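Uncharacterized protein (Thermus thermophilus HB8, PDB 6SCE) is a Type III CRISPR defence nuclease that attacks DNA once activated by cyclic oligoadenylate, which its CARF part probably senses. Local coordinates at residues 287-296 / 367-378; 516-526 / 540-548. One frame throughout, in Å; residues are numbered along the deposited sequence. Where two conformers were deposited one is given.

Contact 1 (287-296 / 367-378)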
# COMPACT_ATOMS: atom_id res chain seq x y z
N LEU A 287 15.91 -26.56 4.93
CA LEU A 287 14.78 -27.24 5.55
C LEU A 287 14.60 -26.71 6.97
O LEU A 287 15.57 -26.25 7.58
CB LEU A 287 14.97 -28.77 5.55
CG LEU A 287 14.94 -29.44 4.17
CD1 LEU A 287 14.97 -30.96 4.29
CD2 LEU A 287 13.72 -29.02 3.35
N PRO A 288 13.36 -26.68 7.45
CA PRO A 288 13.09 -26.15 8.76
C PRO A 288 13.54 -27.11 9.86
O PRO A 288 13.43 -28.31 9.69
CB PRO A 288 11.58 -26.01 8.78
CG PRO A 288 11.10 -27.03 7.83
CD PRO A 288 12.12 -27.05 6.75
N GLN A 289 14.02 -26.55 10.95
CA GLN A 289 14.45 -27.33 12.12
C GLN A 289 13.54 -27.15 13.32
O GLN A 289 13.55 -27.98 14.23
CB GLN A 289 15.87 -26.96 12.49
CG GLN A 289 16.86 -27.31 11.40
CD GLN A 289 18.27 -27.38 11.92
OE1 GLN A 289 18.83 -28.47 12.08
NE2 GLN A 289 18.86 -26.21 12.21
N GLU A 290 12.73 -26.10 13.32
CA GLU A 290 12.03 -25.66 14.52
C GLU A 290 10.71 -25.00 14.10
O GLU A 290 10.70 -24.22 13.16
CB GLU A 290 12.92 -24.64 15.21
CG GLU A 290 12.85 -24.62 16.72
CD GLU A 290 13.89 -23.71 17.33
OE1 GLU A 290 14.62 -23.02 16.58
OE2 GLU A 290 13.97 -23.68 18.57
N GLY A 291 9.62 -25.33 14.78
CA GLY A 291 8.34 -24.70 14.55
C GLY A 291 7.95 -23.75 15.66
O GLY A 291 8.61 -23.75 16.71
N PRO A 292 6.91 -22.94 15.47
CA PRO A 292 6.15 -22.84 14.21
C PRO A 292 6.92 -22.13 13.09
O PRO A 292 7.90 -21.40 13.34
CB PRO A 292 4.94 -21.97 14.60
CG PRO A 292 4.91 -21.94 16.08
CD PRO A 292 6.31 -22.13 16.54
N LEU A 293 6.46 -22.35 11.87
CA LEU A 293 6.97 -21.70 10.68
C LEU A 293 5.96 -20.70 10.16
O LEU A 293 4.76 -20.94 10.23
CB LEU A 293 7.12 -22.71 9.55
CG LEU A 293 8.40 -23.48 9.36
CD1 LEU A 293 8.76 -24.20 10.62
CD2 LEU A 293 8.20 -24.45 8.22
N LEU A 294 6.48 -19.62 9.60
CA LEU A 294 5.66 -18.67 8.83
C LEU A 294 6.26 -18.55 7.44
O LEU A 294 7.46 -18.28 7.30
CB LEU A 294 5.63 -17.30 9.49
CG LEU A 294 4.93 -16.16 8.74
CD1 LEU A 294 3.48 -16.54 8.42
CD2 LEU A 294 4.99 -14.88 9.54
N LEU A 295 5.44 -18.77 6.44
CA LEU A 295 5.79 -18.56 5.05
C LEU A 295 5.02 -17.35 4.53
O LEU A 295 3.82 -17.25 4.73
CB LEU A 295 5.42 -19.76 4.21
CG LEU A 295 5.68 -21.15 4.78
CD1 LEU A 295 5.24 -22.19 3.76
CD2 LEU A 295 7.12 -21.30 5.16
N ALA A 296 5.72 -16.43 3.88
CA ALA A 296 5.10 -15.22 3.38
C ALA A 296 5.87 -14.63 2.21
O ALA A 296 7.09 -14.84 2.08
CB ALA A 296 5.00 -14.18 4.49
N GLU A 367 8.64 -31.08 4.65
CA GLU A 367 9.51 -31.35 5.80
C GLU A 367 8.87 -30.88 7.10
O GLU A 367 8.87 -31.61 8.09
CB GLU A 367 10.89 -30.75 5.58
CG GLU A 367 11.87 -30.92 6.72
CD GLU A 367 12.33 -32.36 6.94
OE1 GLU A 367 12.02 -33.24 6.12
OE2 GLU A 367 13.02 -32.61 7.95
N ALA A 368 8.28 -29.69 7.10
CA ALA A 368 7.63 -29.19 8.30
C ALA A 368 6.51 -30.10 8.78
O ALA A 368 6.39 -30.36 9.99
CB ALA A 368 7.09 -27.79 8.07
N LEU A 369 5.70 -30.59 7.85
CA LEU A 369 4.56 -31.43 8.19
C LEU A 369 5.01 -32.82 8.65
O LEU A 369 4.36 -33.44 9.48
CB LEU A 369 3.59 -31.54 7.01
CG LEU A 369 2.85 -30.23 6.67
CD1 LEU A 369 1.99 -30.45 5.43
CD2 LEU A 369 2.02 -29.69 7.84
N ARG A 370 6.13 -33.27 8.12
CA ARG A 370 6.73 -34.54 8.51
C ARG A 370 7.18 -34.49 9.97
O ARG A 370 6.92 -35.40 10.77
CB ARG A 370 7.92 -34.79 7.59
CG ARG A 370 8.64 -36.12 7.72
CD ARG A 370 9.61 -36.29 6.55
NE ARG A 370 8.92 -36.18 5.26
CZ ARG A 370 9.18 -35.29 4.29
NH1 ARG A 370 8.45 -35.31 3.18
NH2 ARG A 370 10.16 -34.39 4.40
N ARG A 371 7.85 -33.39 10.32
CA ARG A 371 8.39 -33.17 11.65
C ARG A 371 7.39 -32.63 12.66
O ARG A 371 7.75 -32.40 13.81
CB ARG A 371 9.58 -32.23 11.58
CG ARG A 371 10.80 -32.83 10.91
CD ARG A 371 11.86 -31.77 10.65
NE ARG A 371 12.34 -31.15 11.88
CZ ARG A 371 13.54 -31.33 12.42
NH1 ARG A 371 14.44 -32.15 11.87
NH2 ARG A 371 13.85 -30.69 13.54
N GLY A 372 6.16 -32.40 12.24
CA GLY A 372 5.14 -31.86 13.14
C GLY A 372 5.25 -30.37 13.45
O GLY A 372 4.59 -29.90 14.37
N HIS A 373 6.03 -29.62 12.67
CA HIS A 373 6.08 -28.14 12.83
C HIS A 373 4.79 -27.52 12.28
O HIS A 373 4.47 -27.76 11.12
CB HIS A 373 7.25 -27.55 12.08
CG HIS A 373 8.58 -28.08 12.50
ND1 HIS A 373 8.87 -28.42 13.80
CD2 HIS A 373 9.71 -28.33 11.79
CE1 HIS A 373 10.11 -28.87 13.88
NE2 HIS A 373 10.65 -28.81 12.68
N PRO A 374 4.06 -26.73 13.09
CA PRO A 374 2.95 -25.96 12.54
C PRO A 374 3.45 -25.08 11.38
O PRO A 374 4.49 -24.43 11.50
CB PRO A 374 2.52 -25.08 13.71
CG PRO A 374 2.97 -25.81 14.93
CD PRO A 374 4.23 -26.51 14.54
N VAL A 375 2.73 -25.10 10.27
CA VAL A 375 3.11 -24.31 9.10
C VAL A 375 2.05 -23.27 8.83
O VAL A 375 0.95 -23.62 8.40
CB VAL A 375 3.22 -25.18 7.84
CG1 VAL A 375 3.71 -24.33 6.67
CG2 VAL A 375 4.17 -26.32 8.07
N HIS A 376 2.39 -22.00 9.05
CA HIS A 376 1.49 -20.88 8.77
C HIS A 376 1.85 -20.28 7.40
O HIS A 376 3.02 -20.13 7.06
CB HIS A 376 1.59 -19.80 9.83
CG HIS A 376 1.20 -20.26 11.20
ND1 HIS A 376 -0.05 -20.03 11.73
CD2 HIS A 376 1.89 -20.93 12.15
CE1 HIS A 376 -0.11 -20.55 12.95
NE2 HIS A 376 1.06 -21.10 13.23
N ALA A 377 0.84 -19.96 6.61
CA ALA A 377 1.08 -19.37 5.32
C ALA A 377 0.21 -18.15 5.20
O ALA A 377 -1.02 -18.23 5.24
CB ALA A 377 0.78 -20.37 4.20
N ASN A 378 0.84 -17.00 5.04
CA ASN A 378 0.11 -15.78 4.84
C ASN A 378 -0.09 -15.56 3.33
O ASN A 378 0.86 -15.61 2.55
CB ASN A 378 0.89 -14.60 5.42
CG ASN A 378 0.20 -13.30 5.12
OD1 ASN A 378 0.41 -12.68 4.05
ND2 ASN A 378 -0.71 -12.91 6.01
O HOH W 1 14.66 -30.62 9.04

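Contact 2 (516-526 / 540-548)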
# COMPACT_ATOMS: atom_id res chain seq x y z
N LYS A 516 -8.69 -1.07 25.18
CA LYS A 516 -9.03 -1.87 23.99
C LYS A 516 -7.83 -2.56 23.31
O LYS A 516 -7.97 -3.07 22.21
CB LYS A 516 -9.77 -0.97 22.98
CG LYS A 516 -11.10 -0.44 23.50
CD LYS A 516 -11.57 0.80 22.77
CE LYS A 516 -11.71 0.56 21.28
NZ LYS A 516 -12.34 1.72 20.60
N GLY A 517 -6.67 -2.58 23.96
CA GLY A 517 -5.49 -3.25 23.42
C GLY A 517 -4.68 -2.46 22.40
O GLY A 517 -3.78 -3.01 21.76
N GLY A 518 -4.98 -1.17 22.24
CA GLY A 518 -4.24 -0.30 21.31
C GLY A 518 -3.03 0.31 22.00
O GLY A 518 -2.97 0.39 23.23
N GLN A 519 -2.06 0.75 21.21
CA GLN A 519 -0.84 1.35 21.74
C GLN A 519 -0.68 2.77 21.17
O GLN A 519 -0.73 2.96 19.95
CB GLN A 519 0.36 0.49 21.36
CG GLN A 519 0.50 -0.76 22.21
CD GLN A 519 1.43 -0.56 23.40
OE1 GLN A 519 1.32 0.43 24.14
NE2 GLN A 519 2.38 -1.49 23.58
N ALA A 520 -0.48 3.75 22.06
CA ALA A 520 -0.23 5.15 21.67
C ALA A 520 1.16 5.61 22.08
O ALA A 520 1.72 5.14 23.08
CB ALA A 520 -1.28 6.07 22.25
N ARG A 521 1.73 6.50 21.27
CA ARG A 521 3.05 7.05 21.49
C ARG A 521 3.04 8.53 21.19
O ARG A 521 2.23 9.02 20.38
CB ARG A 521 4.09 6.41 20.56
CG ARG A 521 4.19 4.90 20.62
CD ARG A 521 5.01 4.42 21.81
NE ARG A 521 5.18 2.98 21.76
CZ ARG A 521 4.35 2.09 22.31
NH1 ARG A 521 3.27 2.48 23.00
NH2 ARG A 521 4.61 0.80 22.19
N MSE A 522 3.98 9.24 21.80
CA MSE A 522 4.18 10.66 21.49
C MSE A 522 4.98 10.74 20.21
O MSE A 522 5.17 9.72 19.52
CB MSE A 522 4.79 11.33 22.73
CG MSE A 522 3.71 11.43 23.78
SE MSE A 522 4.27 12.81 25.11
CE MSE A 522 3.82 14.31 23.94
N GLY A 523 5.44 11.94 19.88
CA GLY A 523 6.06 12.23 18.61
C GLY A 523 7.52 11.88 18.47
O GLY A 523 8.17 11.40 19.39
N GLY A 524 8.01 12.12 17.27
CA GLY A 524 9.41 11.87 16.99
C GLY A 524 9.69 11.81 15.51
O GLY A 524 8.97 12.38 14.69
N HIS A 525 10.76 11.10 15.17
CA HIS A 525 11.29 11.10 13.84
C HIS A 525 11.17 9.70 13.26
O HIS A 525 11.53 8.73 13.91
CB HIS A 525 12.75 11.56 13.87
CG HIS A 525 12.89 13.03 14.14
ND1 HIS A 525 12.86 13.55 15.42
CD2 HIS A 525 12.98 14.08 13.30
CE1 HIS A 525 12.97 14.87 15.35
NE2 HIS A 525 13.04 15.22 14.08
N LEU A 526 10.64 9.62 12.05
CA LEU A 526 10.62 8.36 11.30
C LEU A 526 11.89 8.32 10.46
O LEU A 526 11.98 8.97 9.42
CB LEU A 526 9.39 8.28 10.42
CG LEU A 526 8.05 8.51 11.14
CD1 LEU A 526 6.91 8.62 10.14
CD2 LEU A 526 7.80 7.39 12.10
N THR A 540 11.37 12.77 8.35
CA THR A 540 9.96 13.12 8.59
C THR A 540 9.64 13.08 10.09
O THR A 540 10.03 12.16 10.79
CB THR A 540 8.97 12.20 7.83
OG1 THR A 540 9.11 12.39 6.43
CG2 THR A 540 7.53 12.52 8.20
N GLU A 541 8.91 14.09 10.55
CA GLU A 541 8.58 14.24 11.97
C GLU A 541 7.12 14.01 12.16
O GLU A 541 6.32 14.40 11.31
CB GLU A 541 8.85 15.68 12.43
CG GLU A 541 10.30 15.97 12.74
CD GLU A 541 10.57 17.46 12.91
OE1 GLU A 541 9.73 18.14 13.54
OE2 GLU A 541 11.61 17.94 12.41
N VAL A 542 6.75 13.40 13.28
CA VAL A 542 5.35 13.28 13.63
C VAL A 542 5.13 13.72 15.07
O VAL A 542 6.02 13.61 15.89
CB VAL A 542 4.83 11.83 13.45
CG1 VAL A 542 4.91 11.40 11.99
CG2 VAL A 542 5.61 10.89 14.35
N ASP A 543 3.90 14.12 15.38
CA ASP A 543 3.52 14.55 16.74
C ASP A 543 2.97 13.43 17.63
O ASP A 543 2.78 13.61 18.85
CB ASP A 543 2.49 15.66 16.65
CG ASP A 543 3.06 16.92 16.01
OD1 ASP A 543 4.29 17.06 15.99
OD2 ASP A 543 2.26 17.74 15.51
N GLY A 544 2.71 12.27 17.02
CA GLY A 544 2.26 11.12 17.75
C GLY A 544 2.02 9.96 16.79
O GLY A 544 1.94 10.14 15.58
N VAL A 545 1.92 8.77 17.34
CA VAL A 545 1.58 7.60 16.54
C VAL A 545 0.86 6.60 17.43
O VAL A 545 1.15 6.46 18.62
CB VAL A 545 2.83 7.01 15.83
CG1 VAL A 545 3.88 6.54 16.83
CG2 VAL A 545 2.46 5.90 14.86
N PHE A 546 -0.15 5.95 16.85
CA PHE A 546 -0.80 4.86 17.55
C PHE A 546 -1.15 3.73 16.58
O PHE A 546 -1.29 3.95 15.36
CB PHE A 546 -2.00 5.32 18.43
CG PHE A 546 -3.15 5.94 17.69
CD1 PHE A 546 -3.16 7.31 17.42
CD2 PHE A 546 -4.27 5.20 17.35
CE1 PHE A 546 -4.23 7.89 16.77
CE2 PHE A 546 -5.35 5.77 16.71
CZ PHE A 546 -5.34 7.12 16.41
N PHE A 547 -1.25 2.53 17.14
CA PHE A 547 -1.58 1.33 16.38
C PHE A 547 -2.82 0.69 17.01
O PHE A 547 -2.86 0.52 18.23
CB PHE A 547 -0.39 0.37 16.36
CG PHE A 547 -0.62 -0.86 15.55
CD1 PHE A 547 -0.83 -0.79 14.19
CD2 PHE A 547 -0.66 -2.11 16.17
CE1 PHE A 547 -1.08 -1.93 13.45
CE2 PHE A 547 -0.89 -3.26 15.43
CZ PHE A 547 -1.10 -3.16 14.06
N HIS A 548 -3.84 0.41 16.21
CA HIS A 548 -5.02 -0.24 16.75
C HIS A 548 -5.60 -1.19 15.72
O HIS A 548 -6.06 -0.75 14.67
CB HIS A 548 -6.07 0.80 17.16
CG HIS A 548 -7.23 0.21 17.90
ND1 HIS A 548 -7.07 -0.62 18.98
CD2 HIS A 548 -8.57 0.33 17.71
CE1 HIS A 548 -8.26 -1.00 19.42
NE2 HIS A 548 -9.18 -0.43 18.67
O HOH W 2 4.92 14.56 20.61
O HOH W 3 11.17 10.19 6.67

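Contact 1 (287-296 / 367-378)
Strands 293-296 and 375-378 run parallel, L293 beside V375 and L295 beside A377, with their axes 4.7 Å apart and turned 23° against each other. L293 and L295 each give an N-H and a C=O to this ladder, beginning with L293 N to P374 O at 2.9 Å; L294 turns its backbone polar groups to E316 and Y318 on the other neighbouring strand. L293 CD2 presses on A368 CB at 3.5 Å, packing the last turn of helix 354-370 on the sheet. On the opposite sheet face the H376 ring points an edge at the backbone, its CD2 3.5 Å from L293 O, and meets H311 of helix 303-312 at about a right angle. The two strands are the first and fourth of a Rossmann-like sheet, strand order 3-2-1-4, probably a CARF unit, adjacent at the centre where the crossovers part to its two sides; the bound nucleic acid comes within about 7 Å of the contact.

Ahead of the ladder, the H373 ring is sandwiched between the E290-G291 backbone on one face and R371 CB on the other. R371 NE donates to H373 NE2 at 3.0 Å, though from 37° out of the ring plane. The same guanidinium reaches Q289 O through NH2 at 2.8 Å, a weak, bent bond. With CG anti to its own N (chi1 178°), E367 lays CG against P288 CD; a bend at chi2 then turns the carboxylate, whose OE2 takes a hydrogen bond from a water that also donates to P288 O; OE1 is salt-bridged to R370 NH2.

Contact 2 (516-526 / 540-548)
Q519 O takes F547 N of strand 541-548 at 2.9 Å, with the CA-H of F546 as a bent, secondary contact (CA 3.1 Å away). Q519 N returns a bond to F547 O, completing an antiparallel hydrogen-bonded pair, and R521 with V545 forms the next. Beyond it the partner strand turns a corner at D543, where D543 and G544 together face V555 in a classic beta bulge. Pairing resumes with G524 and V542, whose two reciprocal N-H to O bonds are both 2.8 Å long. At the corner a water bridges the strands, accepting from G523 N at 2.8 Å and donating to D543 O.

R521 bends at chi2 (-80°) to run back over its own strand: NH1 meets Q519 OE1 in the guanidinium plane but from above the amide plane, and also bonds A520 O, while NE is salt-bridged to E426. Toward the far end the L526 and V542 side chains cross at about a right angle, CD1 of L526 3.9 Å from CG1 of V542. H548 turns its ring edge to K516 O, just before the Schellman turn at G517 that ends helix 499-513.

The fold and sequence are consistent with a PD-(D/E)XK nuclease core, D543 and E556 matching the motif acids. D543 OD2 is held by C557 N, tying that acid to the following strand. At the break in the ladder the water satisfies G523 N and D543 O, whereas M522 O is buried without a partner, a polar cost the corner does not recover.

How the contacts relate
From the N terminus the chain first builds two other mixed sheets and then enters contact 1, whose segments enclose the crossover through strands 316-321 and 342-347 before helix 354-370 brings the chain back beside its first strand. That loop is closed well before contact 2 opens, so the two lie in series, neither nested nor crossed. Contact 2 closes a much shorter loop of 13 residues, partly unmodelled, as a hairpin in the C-terminal sheet. The centres of contact 1 and contact 2 are about 34 Å apart. The nearest atoms of contact 1 and contact 2 are about 13 Å apart, without touching. One knits the probable sensor sheet, the other the probable nuclease sheet, within a single chain.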